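Local atomic coordinates of D-isomer specific 2-hydroxyacid dehydrogenase family protein (Desulfovibrio vulgaris, PDB entry 5TX7), a protein that probably catalyses the NAD- or NADP-dependent oxidation of D-2-hydroxyacids, or the reverse reduction of 2-oxoacids, as a member of the D-isomer specific 2-hydroxyacid dehydrogenase family. Residues 36-39 and 40-43; 183-187 and 188-192; 241-244 and 245-248; 300-303 and 304-308. One frame throughout, in Å; residues are numbered along the deposited sequence.

Contact 1: residues 36-39 and 40-43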
loop_
_atom_site.group_PDB
_atom_site.type_symbol
_atom_site.label_atom_id
_atom_site.label_comp_id
_atom_site.label_asym_id
_atom_site.label_seq_id
_atom_site.Cartn_x
_atom_site.Cartn_y
_atom_site.Cartn_z
ATOM N N SER A 36 20.104 13.170 -28.579
ATOM C CA SER A 36 21.490 13.681 -28.479
ATOM C C SER A 36 21.933 14.633 -29.604
ATOM O O SER A 36 22.639 15.618 -29.349
ATOM C CB SER A 36 22.439 12.489 -28.461
ATOM O OG SER A 36 22.113 11.622 -29.540
ATOM N N ASP A 37 21.513 14.339 -30.834
ATOM C CA ASP A 37 21.858 15.177 -31.996
ATOM C C ASP A 37 21.149 16.540 -32.045
ATOM O O ASP A 37 21.495 17.373 -32.877
ATOM C CB ASP A 37 21.632 14.417 -33.316
ATOM C CG ASP A 37 20.154 14.045 -33.566
ATOM O OD1 ASP A 37 19.439 13.637 -32.623
ATOM O OD2 ASP A 37 19.727 14.129 -34.737
ATOM N N LYS A 38 20.167 16.766 -31.168
ATOM C CA LYS A 38 19.399 18.007 -31.137
ATOM C C LYS A 38 19.683 18.885 -29.914
ATOM O O LYS A 38 19.063 19.954 -29.767
ATOM C CB LYS A 38 17.894 17.667 -31.194
ATOM C CG LYS A 38 17.421 17.031 -32.506
ATOM C CD LYS A 38 16.600 17.998 -33.363
ATOM C CE LYS A 38 16.055 17.323 -34.612
ATOM N NZ LYS A 38 17.114 17.177 -35.648
ATOM N N ILE A 39 20.618 18.471 -29.054
ATOM C CA ILE A 39 20.870 19.197 -27.792
ATOM C C ILE A 39 21.370 20.620 -28.043
ATOM O O ILE A 39 20.843 21.551 -27.446
ATOM C CB ILE A 39 21.856 18.439 -26.860
ATOM C CG1 ILE A 39 21.216 17.151 -26.339
ATOM C CG2 ILE A 39 22.273 19.295 -25.664
ATOM C CD1 ILE A 39 22.214 16.158 -25.761
ATOM N N ILE A 40 22.357 20.779 -28.931
ATOM C CA ILE A 40 22.957 22.093 -29.190
ATOM C C ILE A 40 21.944 23.043 -29.839
ATOM O O ILE A 40 21.826 24.185 -29.401
ATOM C CB ILE A 40 24.217 22.036 -30.098
ATOM C CG1 ILE A 40 25.248 20.988 -29.661
ATOM C CG2 ILE A 40 24.868 23.407 -30.177
ATOM C CD1 ILE A 40 25.700 21.099 -28.239
ATOM N N GLU A 41 21.240 22.576 -30.881
ATOM C CA GLU A 41 20.154 23.342 -31.541
ATOM C C GLU A 41 19.173 23.962 -30.556
ATOM O O GLU A 41 18.878 25.159 -30.605
ATOM C CB GLU A 41 19.319 22.437 -32.449
ATOM C CG GLU A 41 19.938 22.132 -33.795
ATOM C CD GLU A 41 19.059 21.233 -34.657
ATOM O OE1 GLU A 41 17.842 21.093 -34.346
ATOM O OE2 GLU A 41 19.608 20.667 -35.647
ATOM N N ARG A 42 18.663 23.112 -29.671
ATOM C CA ARG A 42 17.595 23.499 -28.769
ATOM C C ARG A 42 18.078 24.353 -27.608
ATOM O O ARG A 42 17.359 25.264 -27.151
ATOM C CB ARG A 42 16.873 22.248 -28.268
ATOM C CG ARG A 42 16.141 21.529 -29.395
ATOM C CD ARG A 42 15.473 20.262 -28.914
ATOM N NE ARG A 42 14.816 19.552 -30.012
ATOM C CZ ARG A 42 14.080 18.453 -29.864
ATOM N NH1 ARG A 42 13.912 17.926 -28.659
ATOM N NH2 ARG A 42 13.510 17.880 -30.915
ATOM N N ALA A 43 19.288 24.066 -27.138
ATOM C CA ALA A 43 19.874 24.800 -26.021
ATOM C C ALA A 43 20.505 26.139 -26.441
ATOM O O ALA A 43 20.771 26.992 -25.580
ATOM C CB ALA A 43 20.897 23.930 -25.300
HETATM O O HOH W 1 23.539 18.148 -30.270
HETATM O O HOH W 2 22.272 20.224 -32.067
#
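K38 and R42, four residues apart, pack against each other at the start of helix 39-43. The tight part gathers round the lysine's backbone and CB. K38 O accepts from R42 N at 3.2 Å, and CB of K38 sits over one face of the R42 guanidinium, displaced toward its rim, with K38 CB 3.8 Å from R42 NE. The arginine chain is extended from CG to NE, which carries NH1 past K38 to a hydrogen bond with T34 OG1. Next to it, A43 N bonds to I39 O at 3.0 Å, and the side chains of I39 and A43 are buried. The solvent side is looser. E41 crosses the lysine chain at a slant, with E41 OE1 3.5 Å from K38 CD; the same oxygen stays 4.2 Å from K38 NZ, too long for a salt bridge. Two waters bridge backbone groups four residues apart: one donates to S36 O and accepts from I40 N, the other links D37 O to E41 N in the same way. The R42 side chain also touches H31. On the inner side, I39 rests on T34 and V54 and A43 on L64, so this short helix packs against the loops around it as it joins strand 27-30 to strand 48-51.

Contact 2: residues 183-187 and 188-192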
loop_
_atom_site.group_PDB
_atom_site.type_symbol
_atom_site.label_atom_id
_atom_site.label_comp_id
_atom_site.label_asym_id
_atom_site.label_seq_id
_atom_site.Cartn_x
_atom_site.Cartn_y
_atom_site.Cartn_z
ATOM N N PHE A 183 21.989 8.021 13.719
ATOM C CA PHE A 183 20.721 8.714 13.979
ATOM C C PHE A 183 19.804 7.770 14.734
ATOM O O PHE A 183 19.505 6.688 14.237
ATOM C CB PHE A 183 20.028 9.139 12.664
ATOM C CG PHE A 183 18.663 9.748 12.873
ATOM C CD1 PHE A 183 18.535 11.070 13.311
ATOM C CD2 PHE A 183 17.502 9.002 12.662
ATOM C CE1 PHE A 183 17.280 11.625 13.553
ATOM C CE2 PHE A 183 16.246 9.561 12.872
ATOM C CZ PHE A 183 16.136 10.870 13.328
ATOM N N ASP A 184 19.347 8.193 15.912
ATOM C CA ASP A 184 18.416 7.406 16.724
ATOM C C ASP A 184 16.997 7.982 16.600
ATOM O O ASP A 184 16.752 9.104 17.044
ATOM C CB ASP A 184 18.863 7.399 18.189
ATOM C CG ASP A 184 17.978 6.520 19.076
ATOM O OD1 ASP A 184 17.673 5.374 18.676
ATOM O OD2 ASP A 184 17.599 6.979 20.186
ATOM N N PRO A 185 16.059 7.224 15.988
ATOM C CA PRO A 185 14.679 7.697 15.884
ATOM C C PRO A 185 13.903 7.530 17.180
ATOM O O PRO A 185 14.364 6.849 18.104
ATOM C CB PRO A 185 14.090 6.816 14.795
ATOM C CG PRO A 185 14.851 5.556 14.894
ATOM C CD PRO A 185 16.220 5.896 15.375
ATOM N N ASP A 186 12.727 8.146 17.235
ATOM C CA ASP A 186 11.911 8.158 18.449
ATOM C C ASP A 186 10.808 7.095 18.373
ATOM O O ASP A 186 9.614 7.413 18.479
ATOM C CB ASP A 186 11.323 9.567 18.683
ATOM N N TYR A 187 11.212 5.838 18.150
ATOM C CA TYR A 187 10.289 4.696 18.174
ATOM C C TYR A 187 11.048 3.409 18.473
ATOM O O TYR A 187 12.238 3.288 18.179
ATOM C CB TYR A 187 9.476 4.570 16.873
ATOM C CG TYR A 187 10.302 4.345 15.615
ATOM C CD1 TYR A 187 10.844 3.098 15.326
ATOM C CD2 TYR A 187 10.543 5.391 14.709
ATOM C CE1 TYR A 187 11.620 2.899 14.200
ATOM C CE2 TYR A 187 11.302 5.189 13.574
ATOM C CZ TYR A 187 11.837 3.938 13.329
ATOM O OH TYR A 187 12.586 3.734 12.225
ATOM N N ARG A 188 10.344 2.446 19.047
ATOM C CA ARG A 188 10.905 1.142 19.341
ATOM C C ARG A 188 9.903 0.066 18.928
ATOM O O ARG A 188 8.713 0.349 18.884
ATOM C CB ARG A 188 11.225 1.067 20.835
ATOM C CG ARG A 188 12.320 2.031 21.286
ATOM C CD ARG A 188 13.668 1.741 20.615
ATOM N NE ARG A 188 14.731 2.594 21.139
ATOM C CZ ARG A 188 15.175 3.737 20.604
ATOM N NH1 ARG A 188 14.665 4.255 19.476
ATOM N NH2 ARG A 188 16.159 4.387 21.238
ATOM N N PRO A 189 10.343 -1.149 18.600
ATOM C CA PRO A 189 11.753 -1.584 18.609
ATOM C C PRO A 189 12.554 -1.074 17.415
ATOM O O PRO A 189 12.089 -1.144 16.277
ATOM C CB PRO A 189 11.650 -3.123 18.536
ATOM C CG PRO A 189 10.216 -3.420 18.859
ATOM C CD PRO A 189 9.460 -2.275 18.271
ATOM N N PHE A 190 13.730 -0.524 17.703
ATOM C CA PHE A 190 14.665 -0.075 16.687
ATOM C C PHE A 190 16.063 -0.417 17.136
ATOM O O PHE A 190 16.352 -0.340 18.320
ATOM C CB PHE A 190 14.578 1.429 16.472
ATOM C CG PHE A 190 15.644 1.952 15.556
ATOM C CD1 PHE A 190 15.492 1.857 14.185
ATOM C CD2 PHE A 190 16.816 2.503 16.063
ATOM C CE1 PHE A 190 16.484 2.315 13.320
ATOM C CE2 PHE A 190 17.810 2.966 15.210
ATOM C CZ PHE A 190 17.639 2.877 13.831
ATOM N N GLU A 191 16.930 -0.759 16.187
ATOM C CA GLU A 191 18.321 -1.064 16.482
ATOM C C GLU A 191 19.215 -0.826 15.249
ATOM O O GLU A 191 18.802 -1.056 14.118
ATOM C CB GLU A 191 18.387 -2.518 16.938
ATOM C CG GLU A 191 19.688 -2.994 17.533
ATOM C CD GLU A 191 19.670 -4.496 17.817
ATOM O OE1 GLU A 191 18.574 -5.055 18.085
ATOM O OE2 GLU A 191 20.759 -5.121 17.773
ATOM N N HIS A 192 20.416 -0.315 15.474
ATOM C CA HIS A 192 21.460 -0.268 14.436
ATOM C C HIS A 192 22.177 -1.617 14.337
ATOM O O HIS A 192 22.514 -2.208 15.351
ATOM C CB HIS A 192 22.492 0.828 14.724
ATOM C CG HIS A 192 21.975 2.209 14.507
ATOM N ND1 HIS A 192 21.817 3.115 15.533
ATOM C CD2 HIS A 192 21.557 2.833 13.385
ATOM C CE1 HIS A 192 21.341 4.246 15.046
ATOM N NE2 HIS A 192 21.177 4.103 13.745
#
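The F190 ring carries P185 on one face: P185 CD stands 3.6 Å from the ring centroid and 22° off the normal, a CH-pi contact, while H192 CE1 lies at the ring's edge, in its plane. F190 CE2 in turn lies over one face of the H192 imidazole, offset toward its rim. Y187 has P185 CG over one face, also toward the rim, and its ring meets F190 obliquely, with Y187 CE1 4.0 Å from F190 CB. The Y187 ring owes this place to CG standing between backbone N and carbonyl carbon (chi1 61°). The R188 guanidinium folds back over the turn and is gripped at its edge. R188 NH2 makes a salt bridge with D184; its straighter bond goes to the syn lone pair of OD2 (3.1 Å, 170°), in the guanidinium plane, and the one to OD1 is weak. R188 NH1 is shared by two carbonyls, bonding to P185 O at 2.9 Å and to Y187 O at 2.9 Å; NH1 stands above the carbonyl plane of Y187, not on a lone pair. Together these bonds fix the rotation of the guanidinium. A cis peptide precedes P189, after which the chain enters strand 190-192. F190 packs on V174 and A176, and its ring meets that of F156. This compact turn leads into an outermost strand of the parallel sheet in the Rossmann-type NAD-binding domain.

Contact 3: residues 241-244 and 245-248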
loop_
_atom_site.group_PDB
_atom_site.type_symbol
_atom_site.label_atom_id
_atom_site.label_comp_id
_atom_site.label_asym_id
_atom_site.label_seq_id
_atom_site.Cartn_x
_atom_site.Cartn_y
_atom_site.Cartn_z
ATOM N N LEU A 241 23.010 -2.360 -7.287
ATOM C CA LEU A 241 23.065 -2.827 -5.903
ATOM C C LEU A 241 22.801 -4.337 -5.771
ATOM O O LEU A 241 23.196 -4.935 -4.777
ATOM C CB LEU A 241 22.093 -2.025 -5.020
ATOM C CG LEU A 241 22.370 -0.544 -4.833
ATOM C CD1 LEU A 241 21.267 0.084 -4.004
ATOM C CD2 LEU A 241 23.712 -0.316 -4.166
ATOM N N LEU A 242 22.158 -4.945 -6.765
ATOM C CA LEU A 242 21.860 -6.388 -6.765
ATOM C C LEU A 242 22.730 -7.167 -7.723
ATOM O O LEU A 242 23.094 -6.645 -8.774
ATOM C CB LEU A 242 20.439 -6.624 -7.282
ATOM C CG LEU A 242 19.248 -5.894 -6.750
ATOM C CD1 LEU A 242 17.994 -6.477 -7.384
ATOM C CD2 LEU A 242 19.270 -6.113 -5.269
ATOM N N ASP A 243 23.005 -8.425 -7.373
ATOM C CA ASP A 243 23.407 -9.437 -8.357
ATOM C C ASP A 243 22.091 -10.030 -8.855
ATOM O O ASP A 243 21.453 -10.827 -8.160
ATOM C CB ASP A 243 24.319 -10.500 -7.722
ATOM C CG ASP A 243 24.668 -11.658 -8.685
ATOM O OD1 ASP A 243 24.212 -11.676 -9.847
ATOM O OD2 ASP A 243 25.409 -12.577 -8.275
ATOM N N GLU A 244 21.679 -9.612 -10.050
ATOM C CA GLU A 244 20.365 -9.958 -10.617
ATOM C C GLU A 244 20.160 -11.467 -10.770
ATOM O O GLU A 244 19.045 -11.963 -10.588
ATOM C CB GLU A 244 20.135 -9.231 -11.963
ATOM C CG GLU A 244 20.052 -7.699 -11.843
ATOM C CD GLU A 244 19.546 -7.003 -13.103
ATOM O OE1 GLU A 244 19.637 -7.581 -14.226
ATOM O OE2 GLU A 244 19.046 -5.851 -12.984
ATOM N N ARG A 245 21.241 -12.183 -11.074
ATOM C CA ARG A 245 21.222 -13.645 -11.202
ATOM C C ARG A 245 20.862 -14.328 -9.882
ATOM O O ARG A 245 19.954 -15.145 -9.813
ATOM C CB ARG A 245 22.589 -14.135 -11.708
ATOM C CG ARG A 245 22.768 -15.646 -11.820
ATOM C CD ARG A 245 21.654 -16.337 -12.603
ATOM N NE ARG A 245 21.585 -15.885 -13.997
ATOM C CZ ARG A 245 20.907 -16.496 -14.973
ATOM N NH1 ARG A 245 20.216 -17.620 -14.747
ATOM N NH2 ARG A 245 20.926 -15.976 -16.202
ATOM N N ALA A 246 21.584 -13.974 -8.834
ATOM C CA ALA A 246 21.360 -14.538 -7.501
ATOM C C ALA A 246 19.943 -14.293 -7.002
ATOM O O ALA A 246 19.331 -15.174 -6.381
ATOM C CB ALA A 246 22.373 -13.985 -6.515
ATOM N N VAL A 247 19.413 -13.107 -7.296
ATOM C CA VAL A 247 18.058 -12.751 -6.872
ATOM C C VAL A 247 17.023 -13.593 -7.640
ATOM O O VAL A 247 16.074 -14.108 -7.044
ATOM C CB VAL A 247 17.827 -11.233 -7.008
ATOM C CG1 VAL A 247 16.380 -10.854 -6.737
ATOM C CG2 VAL A 247 18.752 -10.472 -6.062
ATOM N N ALA A 248 17.214 -13.753 -8.951
ATOM C CA ALA A 248 16.322 -14.603 -9.734
ATOM C C ALA A 248 16.274 -16.030 -9.160
ATOM O O ALA A 248 15.202 -16.572 -8.934
ATOM C CB ALA A 248 16.748 -14.621 -11.189
#
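A248 N bonds to E244 O at 3.0 Å, the shortest hydrogen bond in the first turn of helix 244-253, and one residue earlier V247 N reaches D243 O at 3.2 Å. D243 itself is the N-cap: with its CG anti to the backbone N (chi1 175°), the carboxylate swings forward over the helix start, and D243 OD1 accepts a weak bond from R245 N (3.3 Å, 130°). Its other oxygen lies beside the methyl of A246, with D243 OD2 3.8 Å from A246 CB. The negative carboxylate at this end would probably interact well with the helix dipole. This cap starts the helix that follows strand 231-235 and leads to strand 256-261, a strand-helix-strand connection of the Rossmann-type domain. On the buried side L242 CD1 makes a loose apolar contact with V247 CG2 at 4.3 Å, and L242 also rests on L233 and N235. V247 and A246 both touch L224 of helix 221-225. The E244 chain, extended beyond CG, brings OE2 to the backbone N of S265, from which it accepts a hydrogen bond. The R245 guanidinium makes no salt bridge with D243.

Contact 4: residues 300-303 and 304-308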
loop_
_atom_site.group_PDB
_atom_site.type_symbol
_atom_site.label_atom_id
_atom_site.label_comp_id
_atom_site.label_asym_id
_atom_site.label_seq_id
_atom_site.Cartn_x
_atom_site.Cartn_y
_atom_site.Cartn_z
ATOM N N ASP A 300 9.016 23.648 -7.843
ATOM C CA ASP A 300 9.245 24.793 -6.951
ATOM C C ASP A 300 10.715 24.963 -6.574
ATOM O O ASP A 300 11.233 26.094 -6.603
ATOM C CB ASP A 300 8.428 24.671 -5.670
ATOM C CG ASP A 300 6.941 24.990 -5.860
ATOM O OD1 ASP A 300 6.582 25.840 -6.710
ATOM O OD2 ASP A 300 6.115 24.394 -5.110
ATOM N N SER A 301 11.380 23.854 -6.234
ATOM C CA SER A 301 12.801 23.882 -5.871
ATOM C C SER A 301 13.684 24.279 -7.044
ATOM O O SER A 301 14.673 24.970 -6.856
ATOM C CB SER A 301 13.265 22.525 -5.326
ATOM O OG SER A 301 12.631 22.202 -4.098
ATOM N N THR A 302 13.325 23.842 -8.247
ATOM C CA THR A 302 13.986 24.293 -9.470
ATOM C C THR A 302 13.800 25.815 -9.693
ATOM O O THR A 302 14.754 26.502 -10.084
ATOM C CB THR A 302 13.475 23.498 -10.679
ATOM O OG1 THR A 302 13.751 22.103 -10.448
ATOM C CG2 THR A 302 14.140 23.941 -11.969
ATOM N N ALA A 303 12.601 26.341 -9.440
ATOM C CA ALA A 303 12.383 27.796 -9.511
ATOM C C ALA A 303 13.235 28.542 -8.471
ATOM O O ALA A 303 13.812 29.597 -8.774
ATOM C CB ALA A 303 10.917 28.144 -9.334
ATOM N N ALA A 304 13.337 27.968 -7.265
ATOM C CA ALA A 304 14.183 28.534 -6.198
ATOM C C ALA A 304 15.651 28.591 -6.574
ATOM O O ALA A 304 16.305 29.600 -6.310
ATOM C CB ALA A 304 14.020 27.737 -4.918
ATOM N N ASN A 305 16.154 27.500 -7.178
ATOM C CA ASN A 305 17.526 27.423 -7.697
ATOM C C ASN A 305 17.811 28.526 -8.727
ATOM O O ASN A 305 18.847 29.182 -8.674
ATOM C CB ASN A 305 17.786 26.053 -8.378
ATOM C CG ASN A 305 17.924 24.885 -7.391
ATOM O OD1 ASN A 305 17.891 25.059 -6.181
ATOM N ND2 ASN A 305 18.097 23.684 -7.925
ATOM N N ILE A 306 16.889 28.709 -9.673
ATOM C CA ILE A 306 17.018 29.726 -10.731
ATOM C C ILE A 306 16.932 31.130 -10.139
ATOM O O ILE A 306 17.713 32.002 -10.514
ATOM C CB ILE A 306 15.938 29.559 -11.827
ATOM C CG1 ILE A 306 16.101 28.229 -12.567
ATOM C CG2 ILE A 306 15.993 30.702 -12.834
ATOM C CD1 ILE A 306 14.854 27.808 -13.334
ATOM N N ARG A 307 15.978 31.340 -9.231
ATOM C CA ARG A 307 15.802 32.627 -8.525
ATOM C C ARG A 307 17.096 33.000 -7.798
ATOM O O ARG A 307 17.581 34.133 -7.924
ATOM C CB ARG A 307 14.621 32.556 -7.548
ATOM C CG ARG A 307 14.008 33.895 -7.155
ATOM C CD ARG A 307 12.743 33.773 -6.287
ATOM N NE ARG A 307 11.723 32.875 -6.876
ATOM C CZ ARG A 307 11.377 31.647 -6.436
ATOM N NH1 ARG A 307 11.921 31.089 -5.341
ATOM N NH2 ARG A 307 10.446 30.959 -7.095
ATOM N N SER A 308 17.672 32.027 -7.086
ATOM C CA SER A 308 18.940 32.220 -6.374
ATOM C C SER A 308 20.118 32.527 -7.293
ATOM O O SER A 308 20.969 33.365 -6.968
ATOM C CB SER A 308 19.274 30.998 -5.541
ATOM O OG SER A 308 18.295 30.800 -4.548
HETATM O O HOH W 3 10.032 28.265 -4.788
#
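Residues 300-303 and 304-308 form one uninterrupted length of helix 292-310, and four successive i to i+4 backbone bonds link them. These run from A304 N to D300 O (2.9 Å), N305 N to S301 O (2.9 Å), I306 N to T302 O (3.1 Å) and R307 N to A303 O (2.8 Å). S308 adds a side-chain bond: its OG and its N both reach A304 O, from opposite faces of the carbonyl plane. On the exposed side the R307 chain bends at chi3 (-52°) and folds back over the helix, setting one face of its guanidinium above A303 O and placing R307 NH2 3.6 Å from A303 CB. A water at the guanidinium edge donates to D300 O and is held weakly by R307 NH1. The helix belongs to the part of the fold built on the parallel sheet of strands 27-30, 3-6, 48-51, 69-72 and 92-93, though it comes near the end of the chain. Its inward side carries T302 and I306, which touch lightly (T302 CG2 to I306 CD1 4.2 Å) and both pack on L50 and I22. T302 OG1 bonds back to L298 O. The buried N305 amide is satisfied from several sides: ND2 donates to N94 O and S71 OG, and OD1 accepts from N316 ND2.

How the contacts relate
The four sites follow one another along the chain without touching. Contacts 1 and 4 both belong with the five-stranded sheet, their centres about 24 Å apart; contacts 2 and 3 belong with the seven-stranded one, their centres about 29 Å apart. Contact 2 is the surface site and the one without a helix: there a turn is held by a salt bridge, arginine-to-carbonyl bonds and aromatic-proline packing. Contacts 1, 3 and 4 are partly buried and rest on helical backbone bonds. They differ in place: waters bridge the start of helix 39-43 in contact 1, an aspartate caps helix 244-253 in contact 3, and contact 4 lies within a helix, with a buried amide on its inner side.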